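PDB 5ZNM: colicin-D from Escherichia coli, which kills Escherichia coli and closely related bacteria by inhibiting protein synthesis, its C-terminal domain acting as a tRNase that follows the central domain. Local coordinates for residues Val180-Ala185 / Asp261-Arg266; Leu130-Leu135 / Val274-Val279. All blocks are in the same frame, centred on the assembly; numbering follows the deposited sequence.

Interaction 1. Residues Val180-Ala185 / Asp261-Arg266; sequences VPVLNA and DFIYWR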
ATOM      1  N   VAL A 180      -8.763 -25.239   6.714  1.00 25.38           N
ATOM      2  CA  VAL A 180      -8.054 -24.745   5.542  1.00 18.96           C
ATOM      3  C   VAL A 180      -6.665 -25.361   5.572  1.00 20.06           C
ATOM      4  O   VAL A 180      -5.984 -25.259   6.590  1.00 23.51           O
ATOM      5  CB  VAL A 180      -7.963 -23.207   5.531  1.00 20.96           C
ATOM      6  CG1 VAL A 180      -7.045 -22.718   4.437  1.00 13.37           C
ATOM      7  CG2 VAL A 180      -9.365 -22.591   5.370  1.00 21.00           C
ATOM      8  N   PRO A 181      -6.196 -26.004   4.498  1.00 20.69           N
ATOM      9  CA  PRO A 181      -4.882 -26.667   4.551  1.00 20.40           C
ATOM     10  C   PRO A 181      -3.716 -25.683   4.494  1.00 20.27           C
ATOM     11  O   PRO A 181      -3.739 -24.712   3.736  1.00 20.23           O
ATOM     12  CB  PRO A 181      -4.892 -27.557   3.306  1.00 25.82           C
ATOM     13  CG  PRO A 181      -5.738 -26.785   2.333  1.00 27.31           C
ATOM     14  CD  PRO A 181      -6.846 -26.187   3.187  1.00 24.83           C
ATOM     15  N   VAL A 182      -2.668 -25.985   5.263  1.00 21.53           N
ATOM     16  CA  VAL A 182      -1.394 -25.271   5.192  1.00 18.35           C
ATOM     17  C   VAL A 182      -0.456 -26.005   4.240  1.00 25.41           C
ATOM     18  O   VAL A 182      -0.220 -27.213   4.384  1.00 27.09           O
ATOM     19  CB  VAL A 182      -0.759 -25.139   6.585  1.00 24.41           C
ATOM     20  CG1 VAL A 182       0.599 -24.416   6.490  1.00 21.48           C
ATOM     21  CG2 VAL A 182      -1.708 -24.412   7.528  1.00 22.60           C
ATOM     22  N   LEU A 183       0.097 -25.275   3.276  1.00 23.58           N
ATOM     23  CA  LEU A 183       0.956 -25.847   2.253  1.00 24.48           C
ATOM     24  C   LEU A 183       2.376 -25.310   2.378  1.00 23.67           C
ATOM     25  O   LEU A 183       2.594 -24.200   2.866  1.00 21.34           O
ATOM     26  CB  LEU A 183       0.401 -25.549   0.866  1.00 22.62           C
ATOM     27  CG  LEU A 183      -1.057 -25.984   0.692  1.00 26.84           C
ATOM     28  CD1 LEU A 183      -1.538 -25.695  -0.709  1.00 22.82           C
ATOM     29  CD2 LEU A 183      -1.189 -27.455   1.006  1.00 29.32           C
ATOM     30  N   ASN A 184       3.347 -26.109   1.940  1.00 21.63           N
ATOM     31  CA  ASN A 184       4.753 -25.716   1.907  1.00 18.93           C
ATOM     32  C   ASN A 184       5.215 -25.582   0.461  1.00 23.10           C
ATOM     33  O   ASN A 184       4.927 -26.448  -0.376  1.00 26.91           O
ATOM     34  CB  ASN A 184       5.645 -26.740   2.622  1.00 23.31           C
ATOM     35  CG  ASN A 184       5.330 -26.871   4.100  1.00 27.85           C
ATOM     36  OD1 ASN A 184       5.298 -27.982   4.648  1.00 35.88           O
ATOM     37  ND2 ASN A 184       5.104 -25.747   4.756  1.00 17.58           N
ATOM     38  N   ALA A 185       5.942 -24.505   0.166  1.00 17.27           N
ATOM     39  CA  ALA A 185       6.453 -24.292  -1.180  1.00 19.34           C
ATOM     40  C   ALA A 185       7.794 -24.997  -1.357  1.00 25.10           C
ATOM     41  O   ALA A 185       8.551 -25.167  -0.402  1.00 27.52           O
ATOM     42  CB  ALA A 185       6.599 -22.799  -1.463  1.00 23.70           C
ATOM     43  N   ASP A 261      -8.691 -22.919  -1.584  1.00 20.16           N
ATOM     44  CA  ASP A 261      -7.996 -21.936  -0.763  1.00 17.05           C
ATOM     45  C   ASP A 261      -7.003 -22.644   0.147  1.00 22.41           C
ATOM     46  O   ASP A 261      -7.130 -23.837   0.438  1.00 19.70           O
ATOM     47  CB  ASP A 261      -8.990 -21.100   0.062  1.00 16.06           C
ATOM     48  CG  ASP A 261      -9.965 -21.965   0.838  1.00 28.01           C
ATOM     49  OD1 ASP A 261     -10.274 -23.075   0.360  1.00 25.74           O
ATOM     50  OD2 ASP A 261     -10.418 -21.539   1.920  1.00 20.68           O
ATOM     51  N   PHE A 262      -5.985 -21.903   0.583  1.00 15.63           N
ATOM     52  CA  PHE A 262      -4.960 -22.522   1.412  1.00 14.94           C
ATOM     53  C   PHE A 262      -4.252 -21.438   2.206  1.00 19.93           C
ATOM     54  O   PHE A 262      -4.490 -20.245   2.017  1.00 18.43           O
ATOM     55  CB  PHE A 262      -3.962 -23.321   0.561  1.00 16.84           C
ATOM     56  CG  PHE A 262      -3.154 -22.480  -0.412  1.00 19.98           C
ATOM     57  CD1 PHE A 262      -3.653 -22.177  -1.677  1.00 17.79           C
ATOM     58  CD2 PHE A 262      -1.877 -22.025  -0.067  1.00 19.50           C
ATOM     59  CE1 PHE A 262      -2.916 -21.431  -2.578  1.00 17.30           C
ATOM     60  CE2 PHE A 262      -1.127 -21.271  -0.953  1.00 17.08           C
ATOM     61  CZ  PHE A 262      -1.647 -20.969  -2.221  1.00 15.13           C
ATOM     62  N   ILE A 263      -3.374 -21.873   3.102  1.00 15.09           N
ATOM     63  CA  ILE A 263      -2.500 -20.980   3.851  1.00 17.71           C
ATOM     64  C   ILE A 263      -1.058 -21.392   3.577  1.00 18.71           C
ATOM     65  O   ILE A 263      -0.760 -22.589   3.452  1.00 19.51           O
ATOM     66  CB  ILE A 263      -2.839 -21.025   5.357  1.00 15.94           C
ATOM     67  CG1 ILE A 263      -4.209 -20.367   5.580  1.00 20.12           C
ATOM     68  CG2 ILE A 263      -1.765 -20.334   6.196  1.00 15.35           C
ATOM     69  CD1 ILE A 263      -4.802 -20.608   6.941  1.00 21.58           C
ATOM     70  N   TYR A 264      -0.177 -20.407   3.406  1.00 16.46           N
ATOM     71  CA  TYR A 264       1.258 -20.674   3.392  1.00 15.80           C
ATOM     72  C   TYR A 264       1.957 -19.603   4.227  1.00 15.80           C
ATOM     73  O   TYR A 264       1.363 -18.580   4.594  1.00 16.82           O
ATOM     74  CB  TYR A 264       1.819 -20.733   1.962  1.00 12.57           C
ATOM     75  CG  TYR A 264       2.169 -19.398   1.356  1.00 18.15           C
ATOM     76  CD1 TYR A 264       1.182 -18.450   1.072  1.00 19.50           C
ATOM     77  CD2 TYR A 264       3.483 -19.073   1.077  1.00 22.88           C
ATOM     78  CE1 TYR A 264       1.507 -17.220   0.519  1.00 15.77           C
ATOM     79  CE2 TYR A 264       3.817 -17.844   0.535  1.00 19.77           C
ATOM     80  CZ  TYR A 264       2.834 -16.924   0.252  1.00 20.22           C
ATOM     81  OH  TYR A 264       3.192 -15.702  -0.286  1.00 19.53           O
ATOM     82  N   TRP A 265       3.230 -19.852   4.541  1.00 15.01           N
ATOM     83  CA  TRP A 265       4.030 -18.935   5.350  1.00 17.30           C
ATOM     84  C   TRP A 265       5.072 -18.226   4.492  1.00 17.49           C
ATOM     85  O   TRP A 265       5.657 -18.843   3.600  1.00 17.76           O
ATOM     86  CB  TRP A 265       4.750 -19.688   6.469  1.00 20.43           C
ATOM     87  CG  TRP A 265       3.851 -20.294   7.465  1.00 18.29           C
ATOM     88  CD1 TRP A 265       3.309 -21.550   7.425  1.00 21.20           C
ATOM     89  CD2 TRP A 265       3.376 -19.686   8.666  1.00 17.43           C
ATOM     90  NE1 TRP A 265       2.527 -21.757   8.529  1.00 22.42           N
ATOM     91  CE2 TRP A 265       2.552 -20.630   9.311  1.00 19.43           C
ATOM     92  CE3 TRP A 265       3.573 -18.431   9.264  1.00 19.89           C
ATOM     93  CZ2 TRP A 265       1.919 -20.365  10.520  1.00 18.92           C
ATOM     94  CZ3 TRP A 265       2.946 -18.166  10.471  1.00 19.64           C
ATOM     95  CH2 TRP A 265       2.124 -19.134  11.085  1.00 21.90           C
ATOM     96  N   ARG A 266       5.306 -16.944   4.762  1.00 15.70           N
ATOM     97  CA  ARG A 266       6.389 -16.165   4.177  1.00 16.82           C
ATOM     98  C   ARG A 266       7.122 -15.432   5.285  1.00 12.40           C
ATOM     99  O   ARG A 266       6.590 -15.275   6.392  1.00 17.11           O
ATOM    100  CB  ARG A 266       5.903 -15.141   3.131  1.00 14.46           C
ATOM    101  CG  ARG A 266       4.944 -14.074   3.671  1.00 13.18           C
ATOM    102  CD  ARG A 266       4.414 -13.152   2.528  1.00 15.46           C
ATOM    103  NE  ARG A 266       3.321 -12.307   2.991  1.00 18.07           N
ATOM    104  CZ  ARG A 266       2.329 -11.864   2.219  1.00 21.55           C
ATOM    105  NH1 ARG A 266       2.292 -12.176   0.931  1.00 17.12           N
ATOM    106  NH2 ARG A 266       1.363 -11.122   2.745  1.00 16.81           N
TER
HETATM  107  O   HOH W   1       4.412 -22.586   4.097  1.00 17.28           O

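Interaction 2. Residues Leu130-Leu135 / Val274-Val279; sequences LSAQML and VEAVYV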
ATOM      1  N   LEU A 130      -4.083 -12.437   1.490  1.00 14.63           N
ATOM      2  CA  LEU A 130      -3.899 -11.461   2.557  1.00 17.25           C
ATOM      3  C   LEU A 130      -3.483 -12.206   3.811  1.00 20.28           C
ATOM      4  O   LEU A 130      -3.560 -13.433   3.876  1.00 18.35           O
ATOM      5  CB  LEU A 130      -5.166 -10.644   2.831  1.00 18.19           C
ATOM      6  CG  LEU A 130      -6.576 -11.256   2.838  1.00 30.58           C
ATOM      7  CD1 LEU A 130      -6.660 -12.626   3.428  1.00 35.36           C
ATOM      8  CD2 LEU A 130      -7.529 -10.332   3.585  1.00 32.39           C
ATOM      9  N   SER A 131      -3.083 -11.442   4.825  1.00 23.98           N
ATOM     10  CA  SER A 131      -2.611 -12.053   6.062  1.00 21.61           C
ATOM     11  C   SER A 131      -3.690 -12.931   6.678  1.00 20.15           C
ATOM     12  O   SER A 131      -4.857 -12.533   6.788  1.00 20.73           O
ATOM     13  CB  SER A 131      -2.173 -10.979   7.050  1.00 28.42           C
ATOM     14  OG  SER A 131      -0.971 -10.370   6.598  1.00 40.51           O
ATOM     15  N   ALA A 132      -3.296 -14.137   7.071  1.00 18.23           N
ATOM     16  CA  ALA A 132      -4.260 -15.095   7.593  1.00 18.39           C
ATOM     17  C   ALA A 132      -4.627 -14.793   9.033  1.00 24.46           C
ATOM     18  O   ALA A 132      -5.728 -15.136   9.470  1.00 25.58           O
ATOM     19  CB  ALA A 132      -3.703 -16.514   7.498  1.00 14.89           C
ATOM     20  N   GLN A 133      -3.716 -14.171   9.783  1.00 27.20           N
ATOM     21  CA  GLN A 133      -3.946 -13.979  11.210  1.00 31.75           C
ATOM     22  C   GLN A 133      -5.132 -13.062  11.460  1.00 33.19           C
ATOM     23  O   GLN A 133      -5.844 -13.228  12.452  1.00 38.11           O
ATOM     24  CB  GLN A 133      -2.676 -13.434  11.868  1.00 24.41           C
ATOM     25  CG  GLN A 133      -2.761 -13.204  13.368  1.00 25.01           C
ATOM     26  CD  GLN A 133      -3.189 -14.438  14.156  1.00 29.88           C
ATOM     27  OE1 GLN A 133      -2.680 -15.547  13.952  1.00 27.68           O
ATOM     28  NE2 GLN A 133      -4.120 -14.239  15.082  1.00 28.97           N
ATOM     29  N   MET A 134      -5.388 -12.118  10.557  1.00 38.59           N
ATOM     30  CA  MET A 134      -6.528 -11.233  10.757  1.00 53.56           C
ATOM     31  C   MET A 134      -7.863 -11.918  10.496  1.00 54.34           C
ATOM     32  O   MET A 134      -8.906 -11.316  10.775  1.00 60.56           O
ATOM     33  CB  MET A 134      -6.408  -9.993   9.869  1.00 60.38           C
ATOM     34  CG  MET A 134      -6.414 -10.283   8.383  1.00 65.64           C
ATOM     35  SD  MET A 134      -6.697  -8.789   7.410  1.00 70.25           S
ATOM     36  CE  MET A 134      -5.411  -8.931   6.173  1.00 65.14           C
ATOM     37  N   LEU A 135      -7.867 -13.145   9.972  1.00 44.29           N
ATOM     38  CA  LEU A 135      -9.099 -13.890   9.752  1.00 37.40           C
ATOM     39  C   LEU A 135      -9.232 -15.076  10.689  1.00 32.45           C
ATOM     40  O   LEU A 135     -10.140 -15.895  10.514  1.00 34.51           O
ATOM     41  CB  LEU A 135      -9.177 -14.374   8.308  1.00 43.26           C
ATOM     42  CG  LEU A 135      -8.699 -13.353   7.284  1.00 48.97           C
ATOM     43  CD1 LEU A 135      -8.778 -13.973   5.909  1.00 42.65           C
ATOM     44  CD2 LEU A 135      -9.526 -12.074   7.366  1.00 50.19           C
ATOM     45  N   VAL A 274       8.080 -15.005  10.737  1.00 15.62           N
ATOM     46  CA  VAL A 274       7.199 -15.525   9.694  1.00 15.31           C
ATOM     47  C   VAL A 274       5.786 -14.982   9.866  1.00 15.49           C
ATOM     48  O   VAL A 274       5.379 -14.559  10.953  1.00 21.78           O
ATOM     49  CB  VAL A 274       7.154 -17.080   9.666  1.00 15.38           C
ATOM     50  CG1 VAL A 274       8.535 -17.659   9.381  1.00 16.31           C
ATOM     51  CG2 VAL A 274       6.615 -17.631  10.967  1.00 15.56           C
ATOM     52  N   GLU A 275       5.027 -15.009   8.766  1.00 17.26           N
ATOM     53  CA  GLU A 275       3.630 -14.599   8.792  1.00 15.33           C
ATOM     54  C   GLU A 275       2.819 -15.504   7.883  1.00 16.62           C
ATOM     55  O   GLU A 275       3.279 -15.891   6.804  1.00 18.42           O
ATOM     56  CB  GLU A 275       3.441 -13.132   8.356  1.00 21.00           C
ATOM     57  CG  GLU A 275       4.019 -12.792   7.016  1.00 29.77           C
ATOM     58  CD  GLU A 275       3.672 -11.370   6.572  1.00 33.70           C
ATOM     59  OE1 GLU A 275       3.676 -10.439   7.417  1.00 33.55           O
ATOM     60  OE2 GLU A 275       3.408 -11.188   5.372  1.00 24.36           O
ATOM     61  N   ALA A 276       1.619 -15.852   8.336  1.00 14.69           N
ATOM     62  CA  ALA A 276       0.737 -16.730   7.579  1.00 14.49           C
ATOM     63  C   ALA A 276      -0.084 -15.911   6.586  1.00 15.82           C
ATOM     64  O   ALA A 276      -0.567 -14.821   6.908  1.00 15.16           O
ATOM     65  CB  ALA A 276      -0.195 -17.499   8.518  1.00 14.82           C
ATOM     66  N   VAL A 277      -0.231 -16.446   5.378  1.00 18.38           N
ATOM     67  CA  VAL A 277      -0.948 -15.803   4.284  1.00 15.30           C
ATOM     68  C   VAL A 277      -2.081 -16.729   3.856  1.00 16.78           C
ATOM     69  O   VAL A 277      -1.848 -17.909   3.574  1.00 14.67           O
ATOM     70  CB  VAL A 277      -0.007 -15.522   3.098  1.00 13.68           C
ATOM     71  CG1 VAL A 277      -0.716 -14.750   1.992  1.00 12.65           C
ATOM     72  CG2 VAL A 277       1.241 -14.784   3.555  1.00 13.75           C
ATOM     73  N   TYR A 278      -3.294 -16.193   3.787  1.00 18.18           N
ATOM     74  CA  TYR A 278      -4.460 -16.938   3.323  1.00 18.66           C
ATOM     75  C   TYR A 278      -4.668 -16.612   1.852  1.00 17.05           C
ATOM     76  O   TYR A 278      -4.652 -15.439   1.469  1.00 15.63           O
ATOM     77  CB  TYR A 278      -5.691 -16.584   4.163  1.00 14.73           C
ATOM     78  CG  TYR A 278      -6.988 -17.215   3.692  1.00 18.11           C
ATOM     79  CD1 TYR A 278      -7.115 -18.595   3.560  1.00 18.43           C
ATOM     80  CD2 TYR A 278      -8.096 -16.427   3.403  1.00 20.74           C
ATOM     81  CE1 TYR A 278      -8.302 -19.170   3.143  1.00 17.26           C
ATOM     82  CE2 TYR A 278      -9.302 -17.000   2.972  1.00 25.04           C
ATOM     83  CZ  TYR A 278      -9.390 -18.368   2.847  1.00 24.44           C
ATOM     84  OH  TYR A 278     -10.569 -18.935   2.433  1.00 22.97           O
ATOM     85  N   VAL A 279      -4.827 -17.645   1.026  1.00 14.97           N
ATOM     86  CA  VAL A 279      -4.845 -17.498  -0.421  1.00 19.89           C
ATOM     87  C   VAL A 279      -6.120 -18.140  -0.961  1.00 22.35           C
ATOM     88  O   VAL A 279      -6.496 -19.242  -0.541  1.00 18.64           O
ATOM     89  CB  VAL A 279      -3.588 -18.128  -1.052  1.00 15.32           C
ATOM     90  CG1 VAL A 279      -3.598 -17.931  -2.559  1.00 15.38           C
ATOM     91  CG2 VAL A 279      -2.316 -17.517  -0.431  1.00 14.10           C
TER
HETATM   92  O   HOH W   2       0.861  -9.821   8.174  1.00 41.02           O
HETATM   93  O   HOH W   3      -0.938 -13.434   9.273  1.00 22.45           O

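Interaction 1. Residues Val180-Ala185 / Asp261-Arg266
The side chains of Leu-183 and Phe-262 cross at about a right angle where 180-185 runs beside strand 262-267. Followed outward, the leucine CB lies near the carbonyl oxygen of Ile-263, and its CG comes 3.9 Å from CB of Phe-262. Of its two methyls, CD1 makes the contact, reaching CG of Phe-262 at 3.6 Å in an oblique approach. With chi1 of -54° the branch lies beside the backbone N and is carried toward Phe-262. A branched, flexible leucine suits this place, because it can cover the root of the phenylalanine while its backbone is engaged elsewhere.

That backbone forms one isolated beta bridge, between Val-182 and Ile-263. Ile-263 N donates to Pro-181 O at 2.9 Å, and Leu-183 N donates to Ile-263 O at 2.8 Å, the latter almost straight along the carbonyl. The two chains head the same general way but diverge by 50°, consistent with the pairing going no further. Ile-263 lies on an outermost strand of the five-stranded antiparallel sheet in the central domain, whereas Val-180 and Val-182 pair on their other side with Val-149 and Thr-147.

Around the bridge the contact is mostly aliphatic. Val-180 CG1, anti to its own N, lies 3.7 Å from CA of Phe-262 and also touches Ile-263 CG1, a fit suited to beta-branched residues. Pro-181, whose ring N has no hydrogen to donate, sets CD 3.6 Å from Asp-261 O. Farther along, Val-182 CG1 comes obliquely within 3.9 Å of Trp-265 NE1. Where direct pairing ceases, one water donates to Leu-183 O at 2.7 Å and accepts from Trp-265 N, with a weak bond from Asn-184 ND2.

Interaction 2. Residues Leu130-Leu135 / Val274-Val279
Leu-130 and Tyr-278 face each other as an antiparallel hydrogen-bonded pair, their side chains side by side and pointing the same way. Tyr-278 N donates to Leu-130 O at 2.8 Å, and Leu-130 N returns a bond to Tyr-278 O. The tight part gathers on the tyrosine: its CD2 lies 3.6 Å from Leu-135 CD1, which crosses at about a right angle, while Leu-130 CD1 approaches the ring edge near its plane. Since CG of Tyr-278 is anti to the backbone N (chi1 175°), the ring is carried out alongside Leu-130, and both leucine methyls reach its CD2. Ala-132 CB, small enough to sit against the strand, is 3.8 Å from Ala-276 CB, and Ala-132 N gives Ala-276 O a straight bond of 2.8 Å from above the carbonyl plane.

Toward Ser-131, Gln-133 and Glu-275 the link is made through water. Ala-276 O also accepts from a water that takes the Gln-133 N-H. A second water links Ser-131 OG to Glu-275 OE1, polar residues apt for this wetter side.

Strand 126-131 thus pairs with 274-281 before turning into the 3-10 segment 133-135; Phe-80 of helix 79-86 covers Leu-130 and Leu-135, and strand 262-267 flanks 274-281 on its other side.

Both interactions reach one five-stranded antiparallel sheet of the central domain, their centres about 9 Å apart: interaction 1 through its outermost strand 262-267, to which 180-185 is added from outside, and interaction 2 between 126-131 and 274-281. Strands 262-267 and 274-281 are consecutive in sequence and neighbours in the sheet. Two polar pairs tie the contacts together: Arg-266 NE forms a salt bridge with Glu-275 OE2 at 2.6 Å, and Asp-261 OD2 probably hydrogen-bonds Tyr-278 OH at 2.7 Å. Asp-261 also meets Arg-154 in a salt bridge. Glycerol near Tyr-264 and sulfate near Gln-133 probably come from crystallisation; the tRNase activity belongs to the separate C-terminal domain.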